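Side-chain contacts in acetate kinase (Entamoeba histolytica, PDB 4H0O), which is a pyrophosphate-dependent acetate kinase that interconverts acetate and acetyl phosphate by phosphoryl transfer: residues B[102-107]-B[116-121]; B[95-100]-B[392-397]; B[156-161]-B[186-191]; B[138-143]-B[147-152]. All blocks are in the same frame, centred on the assembly; numbering follows the deposited sequence.

Overall arrangement
Contact 2 is the central one. Its strand 93-98 neighbours the strand of contact 4 in the same sheet, and the two centres lie about 13 Å apart. H96 O and A152 N link these strands at 2.8 Å. Y150 OH and I394 O, 2.7 Å apart, tie contact 4 to the C-terminal helix of contact 2. Contact 3 lies about 12 Å from contact 2 between centres, and its helix packs on that same C-terminal helix. Contact 1 lies about 15 Å from contact 2 between centres, and L119 O meets F98 CZ. R97, in contact 2, is a predicted substrate-binding residue. Its side chain is about 4 Å from that of D154, the predicted proton donor/acceptor.

Contact 1 of 4, residues B[102-107]-B[116-121]; sequences GSYFKK and LKELKE
Y104 and E118 stack. CG of E118 lies over one face of the Y104 ring, 3.5 Å from the centroid and only 9° off the ring normal, a CH-pi contact. The carboxylate continues over the same ring. Its plane is tilted just 10° from that of the ring, and OE1 reaches CG of Y104 at 3.7 Å. At the edge of the tyrosine ring, in its plane, sits CD2 of F105. F105 in turn has CD2 of Y104 over one of its faces, while the backbone atoms K107 O and L119 N lie at its edge.

The E118 chain bends at chi2 (-69°), which lays the carboxylate along the ring. The same carboxylate forms a long ion pair with K117. F105 reaches the helix with its far end. Its CZ packs on CD2 of L119 at 3.6 Å, and its CE2 touches CB of E118 at 3.8 Å. Thus F105 and L119 make the buried, apolar half of the contact, and Y104 with E118 the half nearer the surface. V114 and V115 add further apolar cover for the two rings, and F134 lies against L119. The contact packs the loop after strand 93-98 against helix 113-120, within the ribonuclease H-like fold of the ASKHA superfamily.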
loop_
_atom_site.group_PDB
_atom_site.type_symbol
_atom_site.label_atom_id
_atom_site.label_comp_id
_atom_site.label_asym_id
_atom_site.label_seq_id
_atom_site.Cartn_x
_atom_site.Cartn_y
_atom_site.Cartn_z
ATOM N N GLY B 102 -10.484 20.236 -0.793
ATOM C CA GLY B 102 -9.892 20.201 -2.119
ATOM C C GLY B 102 -8.557 20.915 -2.233
ATOM O O GLY B 102 -7.797 20.997 -1.264
ATOM N N SER B 103 -8.280 21.438 -3.423
ATOM C CA SER B 103 -6.992 22.060 -3.720
ATOM C C SER B 103 -6.810 23.435 -3.076
ATOM O O SER B 103 -5.698 23.802 -2.699
ATOM C CB SER B 103 -6.791 22.158 -5.235
ATOM O OG SER B 103 -7.865 22.852 -5.844
ATOM N N TYR B 104 -7.897 24.193 -2.948
ATOM C CA TYR B 104 -7.814 25.572 -2.462
ATOM C C TYR B 104 -7.402 25.690 -0.995
ATOM O O TYR B 104 -6.561 26.520 -0.646
ATOM C CB TYR B 104 -9.136 26.319 -2.696
ATOM C CG TYR B 104 -9.141 27.741 -2.172
ATOM C CD1 TYR B 104 -8.585 28.777 -2.912
ATOM C CD2 TYR B 104 -9.704 28.047 -0.937
ATOM C CE1 TYR B 104 -8.586 30.076 -2.437
ATOM C CE2 TYR B 104 -9.707 29.343 -0.455
ATOM C CZ TYR B 104 -9.149 30.352 -1.209
ATOM O OH TYR B 104 -9.152 31.641 -0.731
ATOM N N PHE B 105 -7.996 24.869 -0.138
ATOM C CA PHE B 105 -7.777 25.005 1.299
ATOM C C PHE B 105 -6.514 24.298 1.809
ATOM O O PHE B 105 -6.527 23.097 2.096
ATOM C CB PHE B 105 -9.018 24.547 2.074
ATOM C CG PHE B 105 -10.213 25.454 1.909
ATOM C CD1 PHE B 105 -10.371 26.568 2.721
ATOM C CD2 PHE B 105 -11.184 25.186 0.955
ATOM C CE1 PHE B 105 -11.469 27.403 2.579
ATOM C CE2 PHE B 105 -12.285 26.016 0.809
ATOM C CZ PHE B 105 -12.426 27.124 1.622
ATOM N N LYS B 106 -5.428 25.062 1.914
ATOM C CA LYS B 106 -4.190 24.589 2.526
ATOM C C LYS B 106 -4.219 24.921 4.013
ATOM O O LYS B 106 -3.432 24.394 4.803
ATOM C CB LYS B 106 -2.969 25.238 1.859
ATOM C CG LYS B 106 -2.702 24.767 0.430
ATOM C CD LYS B 106 -2.626 25.944 -0.533
ATOM C CE LYS B 106 -2.532 25.475 -1.982
ATOM N NZ LYS B 106 -3.418 26.273 -2.884
ATOM N N LYS B 107 -5.134 25.811 4.384
ATOM C CA LYS B 107 -5.332 26.181 5.778
ATOM C C LYS B 107 -6.817 26.216 6.114
ATOM O O LYS B 107 -7.650 26.516 5.254
ATOM C CB LYS B 107 -4.707 27.553 6.063
ATOM C CG LYS B 107 -3.186 27.551 6.133
ATOM C CD LYS B 107 -2.614 28.960 6.297
ATOM C CE LYS B 107 -2.893 29.831 5.077
ATOM N NZ LYS B 107 -2.070 31.078 5.070
ATOM N N LEU B 116 -16.663 31.105 1.479
ATOM C CA LEU B 116 -17.970 30.525 1.173
ATOM C C LEU B 116 -18.071 30.088 -0.289
ATOM O O LEU B 116 -18.607 29.019 -0.595
ATOM C CB LEU B 116 -19.091 31.513 1.508
ATOM C CG LEU B 116 -19.483 31.633 2.981
ATOM C CD1 LEU B 116 -20.387 32.837 3.210
ATOM C CD2 LEU B 116 -20.167 30.356 3.456
ATOM N N LYS B 117 -17.547 30.917 -1.186
ATOM C CA LYS B 117 -17.531 30.609 -2.613
ATOM C C LYS B 117 -16.674 29.375 -2.904
ATOM O O LYS B 117 -17.048 28.524 -3.714
ATOM C CB LYS B 117 -17.011 31.819 -3.397
ATOM C CG LYS B 117 -16.693 31.549 -4.858
ATOM C CD LYS B 117 -15.642 32.530 -5.366
ATOM C CE LYS B 117 -14.433 32.557 -4.434
ATOM N NZ LYS B 117 -13.372 33.510 -4.872
ATOM N N GLU B 118 -15.531 29.276 -2.231
ATOM C CA GLU B 118 -14.618 28.154 -2.430
ATOM C C GLU B 118 -15.135 26.865 -1.790
ATOM O O GLU B 118 -14.921 25.777 -2.322
ATOM C CB GLU B 118 -13.217 28.493 -1.908
ATOM C CG GLU B 118 -12.479 29.559 -2.716
ATOM C CD GLU B 118 -12.076 29.084 -4.103
ATOM O OE1 GLU B 118 -12.082 27.858 -4.349
ATOM O OE2 GLU B 118 -11.747 29.941 -4.951
ATOM N N LEU B 119 -15.812 26.993 -0.652
ATOM C CA LEU B 119 -16.439 25.847 0.003
ATOM C C LEU B 119 -17.531 25.245 -0.882
ATOM O O LEU B 119 -17.701 24.023 -0.943
ATOM C CB LEU B 119 -17.027 26.250 1.360
ATOM C CG LEU B 119 -16.049 26.544 2.501
ATOM C CD1 LEU B 119 -16.775 27.127 3.710
ATOM C CD2 LEU B 119 -15.294 25.284 2.896
ATOM N N LYS B 120 -18.262 26.117 -1.570
ATOM C CA LYS B 120 -19.342 25.714 -2.466
ATOM C C LYS B 120 -18.848 24.814 -3.597
ATOM O O LYS B 120 -19.541 23.882 -4.008
ATOM C CB LYS B 120 -20.023 26.958 -3.043
ATOM C CG LYS B 120 -21.174 26.680 -3.995
ATOM C CD LYS B 120 -22.371 26.084 -3.272
ATOM C CE LYS B 120 -23.606 26.071 -4.169
ATOM N NZ LYS B 120 -23.375 25.356 -5.458
ATOM N N GLU B 121 -17.644 25.088 -4.091
ATOM C CA GLU B 121 -17.081 24.322 -5.199
ATOM C C GLU B 121 -16.571 22.951 -4.751
ATOM O O GLU B 121 -16.284 22.083 -5.580
ATOM C CB GLU B 121 -15.958 25.113 -5.879
ATOM C CG GLU B 121 -16.360 26.520 -6.314
ATOM C CD GLU B 121 -17.515 26.532 -7.303
ATOM O OE1 GLU B 121 -17.456 25.791 -8.308
ATOM O OE2 GLU B 121 -18.486 27.285 -7.073
#

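Contact 2 of 4, residues B[95-100]-B[392-397]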
loop_
_atom_site.group_PDB
_atom_site.type_symbol
_atom_site.label_atom_id
_atom_site.label_comp_id
_atom_site.label_asym_id
_atom_site.label_seq_id
_atom_site.Cartn_x
_atom_site.Cartn_y
_atom_site.Cartn_z
ATOM N N GLY B 95 -17.702 27.633 15.398
ATOM C CA GLY B 95 -16.786 26.734 14.718
ATOM C C GLY B 95 -17.533 25.708 13.889
ATOM O O GLY B 95 -18.561 25.182 14.321
ATOM N N HIS B 96 -17.019 25.427 12.695
ATOM C CA HIS B 96 -17.629 24.445 11.808
ATOM C C HIS B 96 -16.587 23.446 11.316
ATOM O O HIS B 96 -15.389 23.727 11.336
ATOM C CB HIS B 96 -18.271 25.137 10.607
ATOM C CG HIS B 96 -19.331 26.123 10.970
ATOM N ND1 HIS B 96 -20.662 25.784 11.081
ATOM C CD2 HIS B 96 -19.264 27.456 11.228
ATOM C CE1 HIS B 96 -21.367 26.855 11.400
ATOM N NE2 HIS B 96 -20.539 27.881 11.493
ATOM N N ARG B 97 -17.047 22.288 10.860
ATOM C CA ARG B 97 -16.140 21.248 10.390
ATOM C C ARG B 97 -16.461 20.854 8.950
ATOM O O ARG B 97 -17.585 20.453 8.645
ATOM C CB ARG B 97 -16.234 20.029 11.308
ATOM C CG ARG B 97 -15.313 18.882 10.941
ATOM C CD ARG B 97 -15.357 17.791 12.001
ATOM N NE ARG B 97 -14.359 16.753 11.756
ATOM C CZ ARG B 97 -14.601 15.621 11.103
ATOM N NH1 ARG B 97 -15.815 15.374 10.628
ATOM N NH2 ARG B 97 -13.630 14.735 10.928
ATOM N N PHE B 98 -15.469 20.974 8.071
ATOM C CA PHE B 98 -15.632 20.640 6.657
ATOM C C PHE B 98 -14.668 19.508 6.310
ATOM O O PHE B 98 -13.455 19.635 6.504
ATOM C CB PHE B 98 -15.320 21.868 5.805
ATOM C CG PHE B 98 -16.066 21.927 4.503
ATOM C CD1 PHE B 98 -17.412 22.263 4.469
ATOM C CD2 PHE B 98 -15.405 21.693 3.305
ATOM C CE1 PHE B 98 -18.093 22.338 3.264
ATOM C CE2 PHE B 98 -16.076 21.766 2.098
ATOM C CZ PHE B 98 -17.423 22.088 2.078
ATOM N N VAL B 99 -15.210 18.407 5.797
ATOM C CA VAL B 99 -14.424 17.200 5.559
ATOM C C VAL B 99 -13.355 17.364 4.474
ATOM O O VAL B 99 -12.184 17.061 4.699
ATOM C CB VAL B 99 -15.329 15.998 5.211
ATOM C CG1 VAL B 99 -14.505 14.851 4.665
ATOM C CG2 VAL B 99 -16.101 15.543 6.435
ATOM N N HIS B 100 -13.758 17.850 3.305
ATOM C CA HIS B 100 -12.868 17.866 2.146
ATOM C C HIS B 100 -12.809 19.246 1.492
ATOM O O HIS B 100 -13.771 19.677 0.850
ATOM C CB HIS B 100 -13.334 16.817 1.132
ATOM C CG HIS B 100 -12.312 16.451 0.110
ATOM N ND1 HIS B 100 -11.179 17.218 -0.137
ATOM C CD2 HIS B 100 -12.230 15.404 -0.742
ATOM C CE1 HIS B 100 -10.466 16.655 -1.081
ATOM N NE2 HIS B 100 -11.079 15.545 -1.474
ATOM N N LEU B 392 -13.279 19.424 21.022
ATOM C CA LEU B 392 -12.045 20.097 21.416
ATOM C C LEU B 392 -11.152 20.324 20.198
ATOM O O LEU B 392 -10.453 21.334 20.113
ATOM C CB LEU B 392 -11.296 19.284 22.473
ATOM C CG LEU B 392 -12.048 18.988 23.772
ATOM C CD1 LEU B 392 -11.167 18.228 24.753
ATOM C CD2 LEU B 392 -12.558 20.272 24.401
ATOM N N VAL B 393 -11.194 19.383 19.257
ATOM C CA VAL B 393 -10.411 19.471 18.025
ATOM C C VAL B 393 -10.801 20.692 17.189
ATOM O O VAL B 393 -9.937 21.421 16.698
ATOM C CB VAL B 393 -10.552 18.187 17.181
ATOM C CG1 VAL B 393 -10.000 18.396 15.787
ATOM C CG2 VAL B 393 -9.841 17.027 17.856
ATOM N N ILE B 394 -12.104 20.911 17.034
ATOM C CA ILE B 394 -12.602 22.075 16.303
ATOM C C ILE B 394 -12.383 23.348 17.118
ATOM O O ILE B 394 -12.058 24.403 16.565
ATOM C CB ILE B 394 -14.099 21.930 15.957
ATOM C CG1 ILE B 394 -14.335 20.655 15.146
ATOM C CG2 ILE B 394 -14.600 23.148 15.191
ATOM C CD1 ILE B 394 -15.799 20.356 14.892
ATOM N N LEU B 395 -12.561 23.241 18.434
ATOM C CA LEU B 395 -12.337 24.365 19.336
ATOM C C LEU B 395 -10.879 24.815 19.296
ATOM O O LEU B 395 -10.590 26.013 19.287
ATOM C CB LEU B 395 -12.730 23.990 20.767
ATOM C CG LEU B 395 -12.601 25.119 21.795
ATOM C CD1 LEU B 395 -13.540 26.261 21.443
ATOM C CD2 LEU B 395 -12.866 24.621 23.208
ATOM N N GLN B 396 -9.965 23.850 19.262
ATOM C CA GLN B 396 -8.535 24.143 19.239
ATOM C C GLN B 396 -8.138 24.919 17.986
ATOM O O GLN B 396 -7.286 25.810 18.037
ATOM C CB GLN B 396 -7.724 22.849 19.339
ATOM C CG GLN B 396 -6.215 23.060 19.325
ATOM C CD GLN B 396 -5.722 23.838 20.532
ATOM O OE1 GLN B 396 -6.113 23.560 21.667
ATOM N NE2 GLN B 396 -4.864 24.822 20.290
ATOM N N LYS B 397 -8.763 24.577 16.864
ATOM C CA LYS B 397 -8.520 25.269 15.604
ATOM C C LYS B 397 -8.948 26.729 15.738
ATOM O O LYS B 397 -8.356 27.624 15.128
ATOM C CB LYS B 397 -9.281 24.585 14.462
ATOM C CG LYS B 397 -8.629 24.745 13.088
ATOM C CD LYS B 397 -7.226 24.133 13.087
ATOM C CE LYS B 397 -6.317 24.772 12.044
ATOM N NZ LYS B 397 -6.558 26.236 11.928
#
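G95 meets I394 through its backbone. C of G95 lies 4.1 Å from CG2 of I394. With no side chain on G95, the isoleucine can settle close against the strand. H96 adds only its carbonyl, with O at 4.0 Å from the same CG2. Its side chain starts away from the helix, and NE2 is hydrogen-bonded to OE1 of Q149. R97 meets the other branch of I394: CD1 touches CB of R97 at 3.6 Å and CD at 3.9 Å. The isoleucine end lies across the arginine chain, which is stretched out as far as NE. I394 thus packs on its aliphatic part, and the guanidinium goes on toward D154, with which it forms a long, weak ion pair. R97 is predicted to bind substrate. The axes of strand 95-98 and helix segment 392-397 approach to 8.3 Å, with 111° between their directions. Helix 390-402 lies on one face of the sheet, where I394 also touches I18 of strand 16-21. Helix 129-143 packs against H96 on the other face.

Contact 3 of 4, residues B[156-161]-B[186-191]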
loop_
_atom_site.group_PDB
_atom_site.type_symbol
_atom_site.label_atom_id
_atom_site.label_comp_id
_atom_site.label_asym_id
_atom_site.label_seq_id
_atom_site.Cartn_x
_atom_site.Cartn_y
_atom_site.Cartn_z
ATOM N N ALA B 156 -6.607 20.175 5.306
ATOM C CA ALA B 156 -5.619 21.258 5.285
ATOM C C ALA B 156 -4.249 20.908 5.881
ATOM O O ALA B 156 -3.222 21.350 5.366
ATOM C CB ALA B 156 -6.184 22.505 5.957
ATOM N N PHE B 157 -4.236 20.130 6.964
ATOM C CA PHE B 157 -2.989 19.775 7.652
ATOM C C PHE B 157 -1.996 19.094 6.718
ATOM O O PHE B 157 -0.786 19.182 6.916
ATOM C CB PHE B 157 -3.273 18.874 8.866
ATOM C CG PHE B 157 -2.036 18.463 9.637
ATOM C CD1 PHE B 157 -1.213 19.414 10.226
ATOM C CD2 PHE B 157 -1.717 17.120 9.797
ATOM C CE1 PHE B 157 -0.081 19.032 10.945
ATOM C CE2 PHE B 157 -0.588 16.732 10.516
ATOM C CZ PHE B 157 0.229 17.690 11.090
ATOM N N HIS B 158 -2.516 18.428 5.694
ATOM C CA HIS B 158 -1.684 17.661 4.776
ATOM C C HIS B 158 -1.211 18.472 3.569
ATOM O O HIS B 158 -0.713 17.904 2.594
ATOM C CB HIS B 158 -2.436 16.412 4.310
ATOM C CG HIS B 158 -2.867 15.517 5.428
ATOM N ND1 HIS B 158 -1.975 14.929 6.300
ATOM C CD2 HIS B 158 -4.099 15.097 5.814
ATOM C CE1 HIS B 158 -2.636 14.191 7.175
ATOM N NE2 HIS B 158 -3.924 14.275 6.900
ATOM N N SER B 159 -1.357 19.793 3.636
ATOM C CA SER B 159 -0.907 20.662 2.549
ATOM C C SER B 159 0.621 20.706 2.453
ATOM O O SER B 159 1.175 21.090 1.425
ATOM C CB SER B 159 -1.464 22.079 2.719
ATOM O OG SER B 159 -0.701 22.817 3.658
ATOM N N THR B 160 1.297 20.302 3.526
ATOM C CA THR B 160 2.758 20.317 3.566
ATOM C C THR B 160 3.382 19.087 2.912
ATOM O O THR B 160 4.603 19.013 2.758
ATOM C CB THR B 160 3.292 20.443 5.004
ATOM O OG1 THR B 160 2.717 19.419 5.826
ATOM C CG2 THR B 160 2.950 21.810 5.577
ATOM N N ILE B 161 2.548 18.119 2.541
ATOM C CA ILE B 161 3.035 16.927 1.847
ATOM C C ILE B 161 3.550 17.317 0.457
ATOM O O ILE B 161 2.844 17.974 -0.310
ATOM C CB ILE B 161 1.935 15.847 1.721
ATOM C CG1 ILE B 161 1.451 15.401 3.103
ATOM C CG2 ILE B 161 2.449 14.646 0.968
ATOM C CD1 ILE B 161 0.439 14.254 3.064
ATOM N N LEU B 186 -7.424 17.328 11.116
ATOM C CA LEU B 186 -7.731 18.079 12.329
ATOM C C LEU B 186 -7.374 17.287 13.587
ATOM O O LEU B 186 -6.862 17.843 14.560
ATOM C CB LEU B 186 -9.211 18.469 12.338
ATOM C CG LEU B 186 -9.645 19.441 11.239
ATOM C CD1 LEU B 186 -11.162 19.581 11.195
ATOM C CD2 LEU B 186 -8.993 20.794 11.454
ATOM N N SER B 187 -7.649 15.987 13.557
ATOM C CA SER B 187 -7.279 15.088 14.644
ATOM C C SER B 187 -5.757 15.071 14.846
ATOM O O SER B 187 -5.264 15.170 15.974
ATOM C CB SER B 187 -7.802 13.680 14.341
ATOM O OG SER B 187 -7.351 12.733 15.289
ATOM N N TYR B 188 -5.022 14.964 13.744
ATOM C CA TYR B 188 -3.562 14.935 13.787
ATOM C C TYR B 188 -2.954 16.213 14.367
ATOM O O TYR B 188 -2.116 16.145 15.266
ATOM C CB TYR B 188 -2.991 14.652 12.391
ATOM C CG TYR B 188 -3.194 13.226 11.934
ATOM C CD1 TYR B 188 -2.906 12.164 12.779
ATOM C CD2 TYR B 188 -3.679 12.940 10.664
ATOM C CE1 TYR B 188 -3.088 10.862 12.377
ATOM C CE2 TYR B 188 -3.862 11.633 10.251
ATOM C CZ TYR B 188 -3.566 10.601 11.118
ATOM O OH TYR B 188 -3.747 9.293 10.734
ATOM N N GLU B 189 -3.365 17.375 13.861
ATOM C CA GLU B 189 -2.783 18.628 14.347
ATOM C C GLU B 189 -3.226 18.959 15.770
ATOM O O GLU B 189 -2.536 19.684 16.488
ATOM C CB GLU B 189 -3.022 19.801 13.383
ATOM C CG GLU B 189 -4.455 20.025 12.953
ATOM C CD GLU B 189 -4.562 21.054 11.835
ATOM O OE1 GLU B 189 -3.890 22.106 11.928
ATOM O OE2 GLU B 189 -5.314 20.808 10.864
ATOM N N TYR B 190 -4.361 18.406 16.188
ATOM C CA TYR B 190 -4.780 18.545 17.578
ATOM C C TYR B 190 -3.874 17.724 18.490
ATOM O O TYR B 190 -3.430 18.205 19.534
ATOM C CB TYR B 190 -6.230 18.107 17.774
ATOM C CG TYR B 190 -6.661 18.143 19.227
ATOM C CD1 TYR B 190 -7.069 19.330 19.817
ATOM C CD2 TYR B 190 -6.655 16.991 20.007
ATOM C CE1 TYR B 190 -7.462 19.373 21.145
ATOM C CE2 TYR B 190 -7.041 17.026 21.337
ATOM C CZ TYR B 190 -7.445 18.221 21.898
ATOM O OH TYR B 190 -7.835 18.266 23.215
ATOM N N VAL B 191 -3.625 16.477 18.098
ATOM C CA VAL B 191 -2.776 15.580 18.875
ATOM C C VAL B 191 -1.348 16.114 18.961
ATOM O O VAL B 191 -0.764 16.171 20.043
ATOM C CB VAL B 191 -2.781 14.152 18.293
ATOM C CG1 VAL B 191 -1.679 13.315 18.919
ATOM C CG2 VAL B 191 -4.135 13.493 18.517
HETATM O O HOH W 1 -6.460 19.720 8.895
#
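F157, E189 and Y188 make the tight part of this contact. CB of E189 lies over one face of the F157 ring, 4.1 Å from the centroid and 27° off the normal, a CH-pi contact. The two side chains pass in opposite directions, which brings OE2 of E189 to 3.4 Å from CB of F157. CG of E189 stands between the backbone N and the carbonyl carbon (chi1 52°), and the extended chain then carries the carboxylate back along the phenylalanine. Y188 closes in on the same ring, with CB 3.7 Å from CE2 of F157. F157 and E189 are only partly buried, and a water sits at the backbone and carboxylate end of their packing. It accepts from N of F157 at 3.0 Å and donates to OE2 of E189 at a short 2.5 Å.

The H158 and Y188 rings are buried but meet more loosely, border against border, with centroids 6.0 Å apart and planes at 72°. Their nearest atoms, CE1 of H158 and CD2 of Y188, are 3.9 Å apart. Partners elsewhere hold these rings: S226 and the carbonyl of F183 for H158, and S217 for Y188.

E189 joins the loop to helix 185-195 in two ways: CB packs on the ring and OE2 takes the water's hydrogen bond. K397 of helix 390-402 touches E189 through its CE, and its charge may modestly favour the carboxylate.

Contact 4 of 4, residues B[138-143]-B[147-152]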
loop_
_atom_site.group_PDB
_atom_site.type_symbol
_atom_site.label_atom_id
_atom_site.label_comp_id
_atom_site.label_asym_id
_atom_site.label_seq_id
_atom_site.Cartn_x
_atom_site.Cartn_y
_atom_site.Cartn_z
ATOM N N GLU B 138 -24.091 28.226 6.094
ATOM C CA GLU B 138 -24.872 29.296 5.472
ATOM C C GLU B 138 -25.954 29.867 6.392
ATOM O O GLU B 138 -26.103 31.084 6.500
ATOM C CB GLU B 138 -25.488 28.830 4.148
ATOM C CG GLU B 138 -24.702 29.260 2.913
ATOM C CD GLU B 138 -25.469 29.047 1.617
ATOM O OE1 GLU B 138 -26.413 28.228 1.607
ATOM O OE2 GLU B 138 -25.127 29.704 0.609
ATOM N N ILE B 139 -26.706 28.994 7.055
ATOM C CA ILE B 139 -27.751 29.453 7.964
ATOM C C ILE B 139 -27.149 30.097 9.219
ATOM O O ILE B 139 -27.748 30.993 9.818
ATOM C CB ILE B 139 -28.736 28.307 8.334
ATOM C CG1 ILE B 139 -30.179 28.808 8.294
ATOM C CG2 ILE B 139 -28.413 27.699 9.691
ATOM C CD1 ILE B 139 -30.613 29.274 6.926
ATOM N N SER B 140 -25.951 29.656 9.594
ATOM C CA SER B 140 -25.293 30.145 10.801
ATOM C C SER B 140 -24.772 31.566 10.592
ATOM O O SER B 140 -24.839 32.403 11.493
ATOM C CB SER B 140 -24.152 29.205 11.193
ATOM O OG SER B 140 -23.873 29.273 12.576
ATOM N N MET B 141 -24.257 31.829 9.395
ATOM C CA MET B 141 -23.796 33.164 9.034
ATOM C C MET B 141 -24.955 34.152 8.999
ATOM O O MET B 141 -24.771 35.339 9.252
ATOM C CB MET B 141 -23.103 33.150 7.669
ATOM C CG MET B 141 -21.812 32.347 7.619
ATOM S SD MET B 141 -20.497 33.004 8.668
ATOM C CE MET B 141 -20.002 34.446 7.726
ATOM N N LYS B 142 -26.148 33.658 8.685
ATOM C CA LYS B 142 -27.316 34.522 8.540
ATOM C C LYS B 142 -27.950 34.881 9.881
ATOM O O LYS B 142 -28.328 36.032 10.108
ATOM C CB LYS B 142 -28.358 33.867 7.630
ATOM C CG LYS B 142 -29.526 34.782 7.300
ATOM C CD LYS B 142 -30.695 34.023 6.694
ATOM C CE LYS B 142 -31.870 34.957 6.436
ATOM N NZ LYS B 142 -33.095 34.217 6.025
ATOM N N GLU B 143 -28.067 33.895 10.764
ATOM C CA GLU B 143 -28.688 34.102 12.070
ATOM C C GLU B 143 -27.741 34.794 13.045
ATOM O O GLU B 143 -28.185 35.453 13.984
ATOM C CB GLU B 143 -29.176 32.773 12.653
ATOM C CG GLU B 143 -30.264 32.101 11.830
ATOM C CD GLU B 143 -31.523 32.942 11.731
ATOM O OE1 GLU B 143 -31.981 33.459 12.772
ATOM O OE2 GLU B 143 -32.055 33.088 10.611
ATOM N N THR B 147 -21.132 37.822 14.083
ATOM C CA THR B 147 -20.329 36.891 14.868
ATOM C C THR B 147 -19.256 36.231 14.011
ATOM O O THR B 147 -19.555 35.653 12.964
ATOM C CB THR B 147 -21.212 35.807 15.506
ATOM O OG1 THR B 147 -22.181 36.429 16.357
ATOM C CG2 THR B 147 -20.374 34.842 16.327
ATOM N N ARG B 148 -18.006 36.331 14.458
ATOM C CA ARG B 148 -16.886 35.719 13.752
ATOM C C ARG B 148 -17.074 34.204 13.690
ATOM O O ARG B 148 -17.382 33.564 14.700
ATOM C CB ARG B 148 -15.571 36.057 14.458
ATOM C CG ARG B 148 -15.388 37.541 14.756
ATOM C CD ARG B 148 -15.165 38.340 13.484
ATOM N NE ARG B 148 -13.802 38.196 12.980
ATOM C CZ ARG B 148 -13.490 38.015 11.701
ATOM N NH1 ARG B 148 -14.448 37.948 10.784
ATOM N NH2 ARG B 148 -12.220 37.896 11.336
ATOM N N GLN B 149 -16.913 33.634 12.500
ATOM C CA GLN B 149 -17.069 32.194 12.323
ATOM C C GLN B 149 -15.902 31.622 11.525
ATOM O O GLN B 149 -15.313 32.313 10.687
ATOM C CB GLN B 149 -18.411 31.869 11.650
ATOM C CG GLN B 149 -19.612 32.506 12.349
ATOM C CD GLN B 149 -20.942 31.890 11.958
ATOM O OE1 GLN B 149 -21.018 30.713 11.599
ATOM N NE2 GLN B 149 -22.005 32.687 12.034
ATOM N N TYR B 150 -15.565 30.365 11.803
ATOM C CA TYR B 150 -14.440 29.711 11.145
ATOM C C TYR B 150 -14.784 28.289 10.732
ATOM O O TYR B 150 -15.622 27.629 11.357
ATOM C CB TYR B 150 -13.204 29.703 12.050
ATOM C CG TYR B 150 -13.331 28.862 13.307
ATOM C CD1 TYR B 150 -13.904 29.383 14.458
ATOM C CD2 TYR B 150 -12.849 27.560 13.348
ATOM C CE1 TYR B 150 -14.008 28.628 15.609
ATOM C CE2 TYR B 150 -12.952 26.797 14.495
ATOM C CZ TYR B 150 -13.531 27.337 15.621
ATOM O OH TYR B 150 -13.630 26.580 16.763
ATOM N N VAL B 151 -14.133 27.822 9.674
ATOM C CA VAL B 151 -14.322 26.454 9.221
ATOM C C VAL B 151 -13.019 25.666 9.360
ATOM O O VAL B 151 -11.984 26.042 8.807
ATOM C CB VAL B 151 -14.870 26.403 7.772
ATOM C CG1 VAL B 151 -14.012 27.233 6.831
ATOM C CG2 VAL B 151 -14.980 24.975 7.291
ATOM N N ALA B 152 -13.067 24.593 10.141
ATOM C CA ALA B 152 -11.911 23.720 10.303
ATOM C C ALA B 152 -11.906 22.684 9.180
ATOM O O ALA B 152 -12.823 21.866 9.091
ATOM C CB ALA B 152 -11.952 23.041 11.651
#
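At the turn from helix 129-143 into strand 148-153, Q149 of the strand reaches across to S140 and M141 of the helix. Its amide is the main polar link between the two segments. NE2 donates to the backbone O of S140 at 2.9 Å, with an angle of 157° at the hydrogen. The acceptor lies in the amide plane of Q149. Seen from the carbonyl, the approach is unusual: the donor stands well out of the carbonyl plane (66°). A weak bond from OG of S140 to OE1 of Q149, 3.3 Å long, holds the other end of the amide.

Helix 129-143 leads into strand 148-153, the parallel neighbour of strand 93-98 in the sheet. The connection between these strands also includes edge strand 109-110 and helix 113-120. Q149 points from the sheet to the helix, with H96 of the neighbouring strand at hand. NE2 of H96 bonds to OE1 of Q149, so that oxygen has two partners. NE2 of Q149 likewise has a second, weak partner in the backbone O of L144.

M141 covers one face of the amide. Its SD sits nearly straight above CD of Q149 at 3.5 Å and is 3.8 Å from CB of Q149. The bend at chi2 (-64°) carries SD over the amide; chi3 turns only the terminal CE. I111 packs against both M141 and Q149.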